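Local coordinates for hypothetical protein AQ_1575 (Aquifex aeolicus, PDB 1LFP) that probably binds DNA and may take part in regulating transcription, at residues Y87-P92 with H120-A126; V116-H120 with K220-L225; R136-I140 with P177-V183. All coordinates share one frame; numbering follows the deposited sequence.

Interaction 1: residues Y87-P92 with H120-A126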
loop_
_atom_site.group_PDB
_atom_site.type_symbol
_atom_site.label_atom_id
_atom_site.label_comp_id
_atom_site.label_asym_id
_atom_site.label_seq_id
_atom_site.Cartn_x
_atom_site.Cartn_y
_atom_site.Cartn_z
ATOM N N TYR A 87 -2.588 -12.414 -0.617
ATOM C CA TYR A 87 -3.836 -13.085 -0.924
ATOM C C TYR A 87 -4.258 -12.645 -2.307
ATOM O O TYR A 87 -3.900 -11.554 -2.760
ATOM C CB TYR A 87 -4.933 -12.733 0.083
ATOM C CG TYR A 87 -4.655 -13.301 1.435
ATOM C CD1 TYR A 87 -4.877 -14.659 1.711
ATOM C CD2 TYR A 87 -4.128 -12.501 2.432
ATOM C CE1 TYR A 87 -4.571 -15.175 2.947
ATOM C CE2 TYR A 87 -3.815 -13.009 3.677
ATOM C CZ TYR A 87 -4.037 -14.349 3.925
ATOM O OH TYR A 87 -3.686 -14.813 5.179
ATOM N N GLU A 88 -4.945 -13.536 -3.000
ATOM C CA GLU A 88 -5.365 -13.253 -4.372
ATOM C C GLU A 88 -6.803 -13.745 -4.536
ATOM O O GLU A 88 -7.139 -14.837 -4.085
ATOM C CB GLU A 88 -4.462 -14.035 -5.342
ATOM C CG GLU A 88 -3.034 -13.570 -5.327
ATOM C CD GLU A 88 -2.124 -14.405 -6.224
ATOM O OE1 GLU A 88 -2.420 -14.597 -7.432
ATOM O OE2 GLU A 88 -1.078 -14.864 -5.718
ATOM N N GLY A 89 -7.661 -12.933 -5.163
ATOM C CA GLY A 89 -9.026 -13.352 -5.361
ATOM C C GLY A 89 -9.739 -12.427 -6.327
ATOM O O GLY A 89 -9.130 -11.513 -6.965
ATOM N N TYR A 90 -11.043 -12.647 -6.440
ATOM C CA TYR A 90 -11.845 -11.871 -7.376
ATOM C C TYR A 90 -13.023 -11.208 -6.694
ATOM O O TYR A 90 -13.638 -11.778 -5.784
ATOM C CB TYR A 90 -12.362 -12.793 -8.491
ATOM C CG TYR A 90 -11.332 -13.165 -9.528
ATOM C CD1 TYR A 90 -11.162 -12.401 -10.684
ATOM C CD2 TYR A 90 -10.446 -14.226 -9.312
ATOM C CE1 TYR A 90 -10.148 -12.675 -11.591
ATOM C CE2 TYR A 90 -9.433 -14.504 -10.202
ATOM C CZ TYR A 90 -9.277 -13.734 -11.346
ATOM O OH TYR A 90 -8.269 -14.050 -12.248
ATOM N N ALA A 91 -13.305 -9.987 -7.120
ATOM C CA ALA A 91 -14.441 -9.225 -6.614
ATOM C C ALA A 91 -15.494 -9.331 -7.705
ATOM O O ALA A 91 -15.223 -9.814 -8.805
ATOM C CB ALA A 91 -14.047 -7.768 -6.421
ATOM N N PRO A 92 -16.712 -8.867 -7.429
ATOM C CA PRO A 92 -17.750 -8.952 -8.458
ATOM C C PRO A 92 -17.432 -8.182 -9.731
ATOM O O PRO A 92 -16.792 -7.137 -9.690
ATOM C CB PRO A 92 -19.004 -8.445 -7.734
ATOM C CG PRO A 92 -18.493 -7.749 -6.513
ATOM C CD PRO A 92 -17.290 -8.529 -6.116
ATOM N N HIS A 120 -19.140 -9.687 0.319
ATOM C CA HIS A 120 -19.346 -8.731 -0.747
ATOM C C HIS A 120 -19.491 -9.315 -2.151
ATOM O O HIS A 120 -19.364 -8.600 -3.129
ATOM C CB HIS A 120 -18.235 -7.689 -0.692
ATOM C CG HIS A 120 -18.213 -6.926 0.595
ATOM N ND1 HIS A 120 -19.068 -5.876 0.853
ATOM C CD2 HIS A 120 -17.494 -7.115 1.726
ATOM C CE1 HIS A 120 -18.875 -5.450 2.088
ATOM N NE2 HIS A 120 -17.927 -6.185 2.641
ATOM N N GLY A 121 -19.771 -10.610 -2.239
ATOM C CA GLY A 121 -19.988 -11.234 -3.534
ATOM C C GLY A 121 -18.737 -11.589 -4.308
ATOM O O GLY A 121 -18.792 -11.851 -5.519
ATOM N N GLY A 122 -17.607 -11.577 -3.610
ATOM C CA GLY A 122 -16.348 -11.911 -4.243
ATOM C C GLY A 122 -15.980 -13.320 -3.852
ATOM O O GLY A 122 -16.807 -14.058 -3.297
ATOM N N ASN A 123 -14.727 -13.680 -4.094
ATOM C CA ASN A 123 -14.239 -15.010 -3.791
ATOM C C ASN A 123 -12.737 -15.063 -3.654
ATOM O O ASN A 123 -12.020 -14.811 -4.609
ATOM C CB ASN A 123 -14.620 -15.983 -4.898
ATOM C CG ASN A 123 -14.357 -17.411 -4.519
ATOM O OD1 ASN A 123 -14.058 -18.246 -5.374
ATOM N ND2 ASN A 123 -14.489 -17.716 -3.230
ATOM N N LEU A 124 -12.266 -15.414 -2.469
ATOM C CA LEU A 124 -10.837 -15.546 -2.257
ATOM C C LEU A 124 -10.401 -16.789 -3.007
ATOM O O LEU A 124 -11.047 -17.834 -2.903
ATOM C CB LEU A 124 -10.555 -15.711 -0.774
ATOM C CG LEU A 124 -9.096 -15.926 -0.391
ATOM C CD1 LEU A 124 -8.174 -14.804 -0.899
ATOM C CD2 LEU A 124 -9.089 -16.002 1.118
ATOM N N GLY A 125 -9.316 -16.682 -3.766
ATOM C CA GLY A 125 -8.813 -17.803 -4.530
ATOM C C GLY A 125 -7.489 -18.291 -3.967
ATOM O O GLY A 125 -7.088 -17.925 -2.851
ATOM N N ALA A 126 -6.815 -19.126 -4.744
ATOM C CA ALA A 126 -5.550 -19.692 -4.339
ATOM C C ALA A 126 -4.390 -18.868 -4.848
ATOM O O ALA A 126 -4.541 -18.036 -5.742
ATOM C CB ALA A 126 -5.425 -21.106 -4.869
HETATM O O HOH W 1 -5.129 -16.130 -1.864
#

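Interaction 2: residues V116-H120 with K220-L225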
loop_
_atom_site.group_PDB
_atom_site.type_symbol
_atom_site.label_atom_id
_atom_site.label_comp_id
_atom_site.label_asym_id
_atom_site.label_seq_id
_atom_site.Cartn_x
_atom_site.Cartn_y
_atom_site.Cartn_z
ATOM N N VAL A 116 -14.536 -11.542 4.225
ATOM C CA VAL A 116 -14.777 -10.257 3.559
ATOM C C VAL A 116 -15.125 -10.450 2.087
ATOM O O VAL A 116 -16.050 -9.816 1.560
ATOM C CB VAL A 116 -13.540 -9.333 3.626
ATOM C CG1 VAL A 116 -13.819 -8.036 2.877
ATOM C CG2 VAL A 116 -13.167 -9.069 5.096
ATOM N N PHE A 117 -14.357 -11.278 1.397
ATOM C CA PHE A 117 -14.627 -11.510 -0.026
ATOM C C PHE A 117 -16.051 -12.040 -0.255
ATOM O O PHE A 117 -16.805 -11.503 -1.055
ATOM C CB PHE A 117 -13.613 -12.499 -0.589
ATOM C CG PHE A 117 -12.404 -11.848 -1.249
ATOM C CD1 PHE A 117 -12.457 -11.451 -2.583
ATOM C CD2 PHE A 117 -11.213 -11.667 -0.539
ATOM C CE1 PHE A 117 -11.345 -10.875 -3.233
ATOM C CE2 PHE A 117 -10.081 -11.085 -1.177
ATOM C CZ PHE A 117 -10.156 -10.690 -2.528
ATOM N N THR A 118 -16.402 -13.101 0.454
ATOM C CA THR A 118 -17.725 -13.707 0.343
ATOM C C THR A 118 -18.883 -12.759 0.638
ATOM O O THR A 118 -19.831 -12.666 -0.146
ATOM C CB THR A 118 -17.832 -14.914 1.257
ATOM O OG1 THR A 118 -16.847 -15.876 0.864
ATOM C CG2 THR A 118 -19.228 -15.542 1.155
ATOM N N LYS A 119 -18.790 -12.041 1.745
ATOM C CA LYS A 119 -19.830 -11.106 2.147
ATOM C C LYS A 119 -20.162 -10.118 1.050
ATOM O O LYS A 119 -21.318 -9.769 0.845
ATOM C CB LYS A 119 -19.392 -10.370 3.404
ATOM C CG LYS A 119 -19.639 -11.143 4.679
ATOM C CD LYS A 119 -19.151 -12.592 4.612
ATOM C CE LYS A 119 -19.201 -13.209 6.005
ATOM N NZ LYS A 119 -18.536 -12.283 6.980
ATOM N N HIS A 120 -19.140 -9.687 0.319
ATOM C CA HIS A 120 -19.346 -8.731 -0.747
ATOM C C HIS A 120 -19.491 -9.315 -2.151
ATOM O O HIS A 120 -19.364 -8.600 -3.129
ATOM C CB HIS A 120 -18.235 -7.689 -0.692
ATOM C CG HIS A 120 -18.213 -6.926 0.595
ATOM N ND1 HIS A 120 -19.068 -5.876 0.853
ATOM C CD2 HIS A 120 -17.494 -7.115 1.726
ATOM C CE1 HIS A 120 -18.875 -5.450 2.088
ATOM N NE2 HIS A 120 -17.927 -6.185 2.641
ATOM N N LYS A 220 -16.927 -1.661 -1.811
ATOM C CA LYS A 220 -17.153 -2.021 -0.420
ATOM C C LYS A 220 -16.224 -3.157 -0.008
ATOM O O LYS A 220 -15.735 -3.219 1.121
ATOM C CB LYS A 220 -18.610 -2.436 -0.210
ATOM C CG LYS A 220 -19.574 -1.255 -0.136
ATOM C CD LYS A 220 -20.968 -1.710 0.287
ATOM C CE LYS A 220 -21.903 -0.529 0.497
ATOM N NZ LYS A 220 -21.954 0.338 -0.713
ATOM N N LEU A 221 -15.986 -4.062 -0.933
ATOM C CA LEU A 221 -15.119 -5.187 -0.646
ATOM C C LEU A 221 -13.720 -4.673 -0.333
ATOM O O LEU A 221 -13.137 -5.034 0.691
ATOM C CB LEU A 221 -15.082 -6.124 -1.859
ATOM C CG LEU A 221 -14.849 -7.591 -1.568
ATOM C CD1 LEU A 221 -15.119 -8.399 -2.840
ATOM C CD2 LEU A 221 -13.432 -7.797 -1.070
ATOM N N LEU A 222 -13.200 -3.834 -1.220
ATOM C CA LEU A 222 -11.866 -3.272 -1.066
ATOM C C LEU A 222 -11.764 -2.486 0.237
ATOM O O LEU A 222 -10.781 -2.611 0.958
ATOM C CB LEU A 222 -11.524 -2.379 -2.264
ATOM C CG LEU A 222 -11.561 -3.051 -3.649
ATOM C CD1 LEU A 222 -10.921 -2.156 -4.699
ATOM C CD2 LEU A 222 -10.783 -4.414 -3.551
ATOM N N ASN A 223 -12.783 -1.671 0.524
ATOM C CA ASN A 223 -12.803 -0.883 1.761
ATOM C C ASN A 223 -12.800 -1.809 2.977
ATOM O O ASN A 223 -12.159 -1.509 3.983
ATOM C CB ASN A 223 -14.076 -0.042 1.857
ATOM C CG ASN A 223 -14.079 1.138 0.928
ATOM O OD1 ASN A 223 -15.143 1.700 0.635
ATOM N ND2 ASN A 223 -12.901 1.539 0.460
ATOM N N ALA A 224 -13.529 -2.920 2.876
ATOM C CA ALA A 224 -13.628 -3.866 3.974
ATOM C C ALA A 224 -12.258 -4.509 4.200
ATOM O O ALA A 224 -11.827 -4.694 5.348
ATOM C CB ALA A 224 -14.701 -4.912 3.666
ATOM N N LEU A 225 -11.549 -4.835 3.120
ATOM C CA LEU A 225 -10.221 -5.426 3.301
ATOM C C LEU A 225 -9.269 -4.436 3.982
ATOM O O LEU A 225 -8.428 -4.813 4.803
ATOM C CB LEU A 225 -9.642 -5.859 1.956
ATOM C CG LEU A 225 -10.411 -7.006 1.297
ATOM C CD1 LEU A 225 -10.026 -7.077 -0.179
ATOM C CD2 LEU A 225 -10.095 -8.329 2.021
#

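Interaction 3: residues R136-I140 with P177-V183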
loop_
_atom_site.group_PDB
_atom_site.type_symbol
_atom_site.label_atom_id
_atom_site.label_comp_id
_atom_site.label_asym_id
_atom_site.label_seq_id
_atom_site.Cartn_x
_atom_site.Cartn_y
_atom_site.Cartn_z
ATOM N N ARG A 136 5.098 -6.428 -10.101
ATOM C CA ARG A 136 5.647 -5.851 -8.877
ATOM C C ARG A 136 6.373 -4.570 -9.250
ATOM O O ARG A 136 7.211 -4.566 -10.158
ATOM C CB ARG A 136 6.642 -6.841 -8.248
ATOM C CG ARG A 136 6.391 -7.052 -6.768
ATOM C CD ARG A 136 7.468 -7.872 -6.070
ATOM N NE ARG A 136 8.790 -7.333 -6.335
ATOM C CZ ARG A 136 9.842 -7.512 -5.553
ATOM N NH1 ARG A 136 9.733 -8.215 -4.442
ATOM N NH2 ARG A 136 11.008 -6.999 -5.892
ATOM N N LYS A 137 6.056 -3.471 -8.572
ATOM C CA LYS A 137 6.685 -2.188 -8.873
ATOM C C LYS A 137 6.961 -1.384 -7.603
ATOM O O LYS A 137 6.354 -1.600 -6.550
ATOM C CB LYS A 137 5.770 -1.278 -9.721
ATOM C CG LYS A 137 5.375 -1.751 -11.127
ATOM C CD LYS A 137 6.516 -1.489 -12.112
ATOM C CE LYS A 137 6.238 -2.154 -13.429
ATOM N NZ LYS A 137 5.892 -3.546 -13.125
ATOM N N GLY A 138 7.883 -0.440 -7.731
ATOM C CA GLY A 138 8.116 0.491 -6.637
ATOM C C GLY A 138 6.995 1.508 -6.778
ATOM O O GLY A 138 6.585 1.811 -7.879
ATOM N N TYR A 139 6.537 2.062 -5.661
ATOM C CA TYR A 139 5.450 3.012 -5.659
ATOM C C TYR A 139 5.808 4.174 -4.747
ATOM O O TYR A 139 6.148 3.971 -3.591
ATOM C CB TYR A 139 4.217 2.268 -5.135
ATOM C CG TYR A 139 2.991 3.084 -4.938
ATOM C CD1 TYR A 139 2.665 3.597 -3.686
ATOM C CD2 TYR A 139 2.092 3.265 -5.993
ATOM C CE1 TYR A 139 1.455 4.261 -3.481
ATOM C CE2 TYR A 139 0.890 3.929 -5.806
ATOM C CZ TYR A 139 0.575 4.428 -4.552
ATOM O OH TYR A 139 -0.611 5.116 -4.373
ATOM N N ILE A 140 5.718 5.386 -5.286
ATOM C CA ILE A 140 6.044 6.600 -4.551
ATOM C C ILE A 140 4.892 7.567 -4.586
ATOM O O ILE A 140 4.325 7.809 -5.658
ATOM C CB ILE A 140 7.292 7.278 -5.173
ATOM C CG1 ILE A 140 8.511 6.366 -4.944
ATOM C CG2 ILE A 140 7.491 8.691 -4.551
ATOM C CD1 ILE A 140 9.776 6.726 -5.785
ATOM N N PRO A 177 10.976 -2.189 -9.382
ATOM C CA PRO A 177 11.085 -2.450 -7.939
ATOM C C PRO A 177 12.475 -2.349 -7.306
ATOM O O PRO A 177 12.637 -1.760 -6.226
ATOM C CB PRO A 177 10.390 -3.822 -7.781
ATOM C CG PRO A 177 10.635 -4.481 -9.126
ATOM C CD PRO A 177 10.471 -3.362 -10.118
ATOM N N GLU A 178 13.486 -2.875 -7.982
ATOM C CA GLU A 178 14.826 -2.806 -7.420
ATOM C C GLU A 178 15.381 -1.386 -7.337
ATOM O O GLU A 178 16.390 -1.169 -6.675
ATOM C CB GLU A 178 15.788 -3.680 -8.236
ATOM C CG GLU A 178 15.587 -5.170 -8.010
ATOM C CD GLU A 178 14.377 -5.720 -8.740
ATOM O OE1 GLU A 178 14.000 -6.876 -8.436
ATOM O OE2 GLU A 178 13.813 -5.008 -9.619
ATOM N N GLU A 179 14.726 -0.424 -7.992
ATOM C CA GLU A 179 15.194 0.965 -8.000
ATOM C C GLU A 179 14.330 1.939 -7.228
ATOM O O GLU A 179 14.434 3.165 -7.366
ATOM C CB GLU A 179 15.296 1.438 -9.430
ATOM C CG GLU A 179 16.061 0.433 -10.249
ATOM C CD GLU A 179 16.665 1.041 -11.455
ATOM O OE1 GLU A 179 15.924 1.730 -12.186
ATOM O OE2 GLU A 179 17.879 0.831 -11.673
ATOM N N LEU A 180 13.476 1.382 -6.400
ATOM C CA LEU A 180 12.586 2.199 -5.613
ATOM C C LEU A 180 13.293 3.246 -4.733
ATOM O O LEU A 180 12.927 4.423 -4.740
ATOM C CB LEU A 180 11.745 1.253 -4.749
ATOM C CG LEU A 180 11.019 1.927 -3.588
ATOM C CD1 LEU A 180 9.944 2.846 -4.180
ATOM C CD2 LEU A 180 10.384 0.874 -2.666
ATOM N N TYR A 181 14.299 2.819 -3.973
ATOM C CA TYR A 181 14.957 3.742 -3.064
ATOM C C TYR A 181 15.905 4.679 -3.778
ATOM O O TYR A 181 16.170 5.799 -3.310
ATOM C CB TYR A 181 15.668 2.966 -1.950
ATOM C CG TYR A 181 14.702 2.089 -1.187
ATOM C CD1 TYR A 181 13.597 2.632 -0.547
ATOM C CD2 TYR A 181 14.896 0.715 -1.127
ATOM C CE1 TYR A 181 12.696 1.816 0.149
ATOM C CE2 TYR A 181 14.026 -0.103 -0.456
ATOM C CZ TYR A 181 12.927 0.447 0.184
ATOM O OH TYR A 181 12.078 -0.405 0.849
ATOM N N GLU A 182 16.372 4.245 -4.937
ATOM C CA GLU A 182 17.285 5.075 -5.698
ATOM C C GLU A 182 16.489 6.207 -6.278
ATOM O O GLU A 182 16.949 7.346 -6.303
ATOM C CB GLU A 182 17.943 4.263 -6.806
ATOM C CG GLU A 182 19.059 4.986 -7.516
ATOM C CD GLU A 182 19.644 4.158 -8.644
ATOM O OE1 GLU A 182 20.342 3.159 -8.360
ATOM O OE2 GLU A 182 19.393 4.504 -9.815
ATOM N N VAL A 183 15.289 5.896 -6.776
ATOM C CA VAL A 183 14.441 6.938 -7.341
ATOM C C VAL A 183 13.962 7.906 -6.243
ATOM O O VAL A 183 13.966 9.116 -6.422
ATOM C CB VAL A 183 13.243 6.299 -8.071
ATOM C CG1 VAL A 183 12.180 7.338 -8.391
ATOM C CG2 VAL A 183 13.758 5.648 -9.348
#

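Interaction 1: residues Y87-P92 with H120-A126
Tyr-90 and Asn-123 face each other as an antiparallel hydrogen-bonded pair: Tyr-90 N donates to Asn-123 O at 3.0 Å, nearly straight at the hydrogen (170°), and Asn-123 N returns a bond to Tyr-90 O at 2.8 Å. Gly-89 and Leu-124 form the adjoining non-hydrogen-bonded pair, their CA atoms 4.2 Å apart. Beyond it Gly-125 N donates to Glu-88 O at 2.9 Å, and a water extends the pairing by accepting from Glu-88 N and donating to Gly-125 O. Such close approach needs glycine at two points, since a CB on Gly-89 would run into Asn-123 O and one on Gly-122 into Tyr-90 O.

Among the side chains, Leu-124 reaches across the pair. With its CG anti to the backbone N (chi1 177°), its CD1 branch lies 3.4 Å from Glu-88 O and also touches the CB of Tyr-87. At the far end the Pro-92 ring covers the turn, its CG 3.6 Å from His-120 O and its CD close to Gly-121 O. Gly-121, at positive phi, is the C-prime residue of a Schellman motif that ends helix 106-119.

The polar ends bond to residues beyond the two segments: Tyr-87 OH with Thr-110 OG1, Tyr-90 OH with Cys-129 O, and the Glu-88 carboxylate with the backbone N-H groups of Gly-128, Val-130 and Ser-131. Strand 123-124 is an outermost strand of the mixed sheet within this chain, with strand 95-103 pairing along the other side of strand 83-91 and helix 106-119 packing against Leu-124.

Interaction 2: residues V116-H120 with K220-L225
Val-116 meets Ala-224 and His-120 lies against Leu-221 where helix 106-119 ends beside helix 212-226, a contact made without any hydrogen bond between the two segments. Val-116 sends in its CG1 branch, placed anti to the backbone N (chi1 178°), and this methyl comes within 3.3 Å of Ala-224 CB, tighter than ordinary van der Waals contact. The same CG1 is 3.8 Å from Leu-225 CD2 and also touches Leu-221 CD2, and is therefore set among three residues of the facing helix.

Phe-117 reaches the contact through the end of its side chain. Leu-221 CD2 sits over one ring face, 4.2 Å from the ring centroid and 14° off the normal, which meets the geometry of a CH-pi contact, while Leu-225 CD1 approaches Phe-117 CE2 at 4.1 Å. Both leucine side chains cross that of Phe-117 at about a right angle. This is helix-to-helix packing on the mixed sheet of the fold: Phe-117 rests on Val-97 and Leu-225 on Val-99 of strand 95-103, and Leu-225 also meets Val-234 of strand 231-239.

His-120, the first residue to leave helical geometry, turns its CG beside its own backbone N (chi1 -61°), which lays the imidazole over the start of segment 220-225. Leu-221 CA stands over one face, 4.0 Å from the ring centroid, with Lys-220 O over the same face, both offset toward the rim. His-120 ND1 lies 3.6 Å from Lys-220 CB, and its CB packs 3.5 Å from Leu-221 CG. Replacing this histidine with an alanine would probably cost Leu-221 CA its CH-pi partner and open a gap beside Ala-224 CB, whose nearest ring atom is NE2 at 3.6 Å.

Interaction 3: residues R136-I140 with P177-V183
Pro-177 sits on Arg-136 where a short 3-10 segment, leading into helix 180-188, packs over strand 134-143 of the antiparallel four-stranded sheet. Pro-177 CD lies 3.5 Å from Arg-136 O, and Pro-177 CB is 3.7 Å from Arg-136 NH2. The bend of the arginine chain at chi3 (52°) helps bring the guanidinium to the proline, and the same NH2 has a long salt bridge to Glu-178 OE1 at 3.9 Å, with the guanidinium and carboxylate planes 36° apart.

Further along, Leu-180 lies over the backbone of Gly-138, where a side chain would not fit: a CB there would fall 3.0 Å from Leu-180 CB. The CD1 branch of Leu-180 spans Gly-138 CA, Tyr-139 N and Ile-140 CG1, and the Leu-180 and Ile-140 side chains slide past each other in opposite directions. About one turn beyond, Val-183 CG1 touches Ile-140 CD1 at 3.6 Å.

Outside this shell, strands 170-175 and 196-203 bond to the two sides of strand 134-143 and fix its position. Glu-179 occupies the N-cap position of the helix, where Glu-179 O accepts from Val-183 N at 2.9 Å.

How the interactions relate
Interactions 1 and 2 form one continuous packed region, their centres 9 Å apart. They share His-120, and their segments alternate along the chain. Phe-117 joins them: its O probably accepts a hydrogen bond from Gly-122 N at 2.7 Å, while its CD1 packs 3.4 Å from Tyr-90 O, so the ring that meets helix 212-226 also backs the edge pairing of the mixed sheet. Interaction 3 belongs to the other, antiparallel sheet. Its centre is about 27 Å from that of interaction 1 and 29 Å from that of interaction 2, with nearest atoms about 11 and 13 Å away respectively. Interactions 2 and 3 lie on opposite sides of the chain's centre.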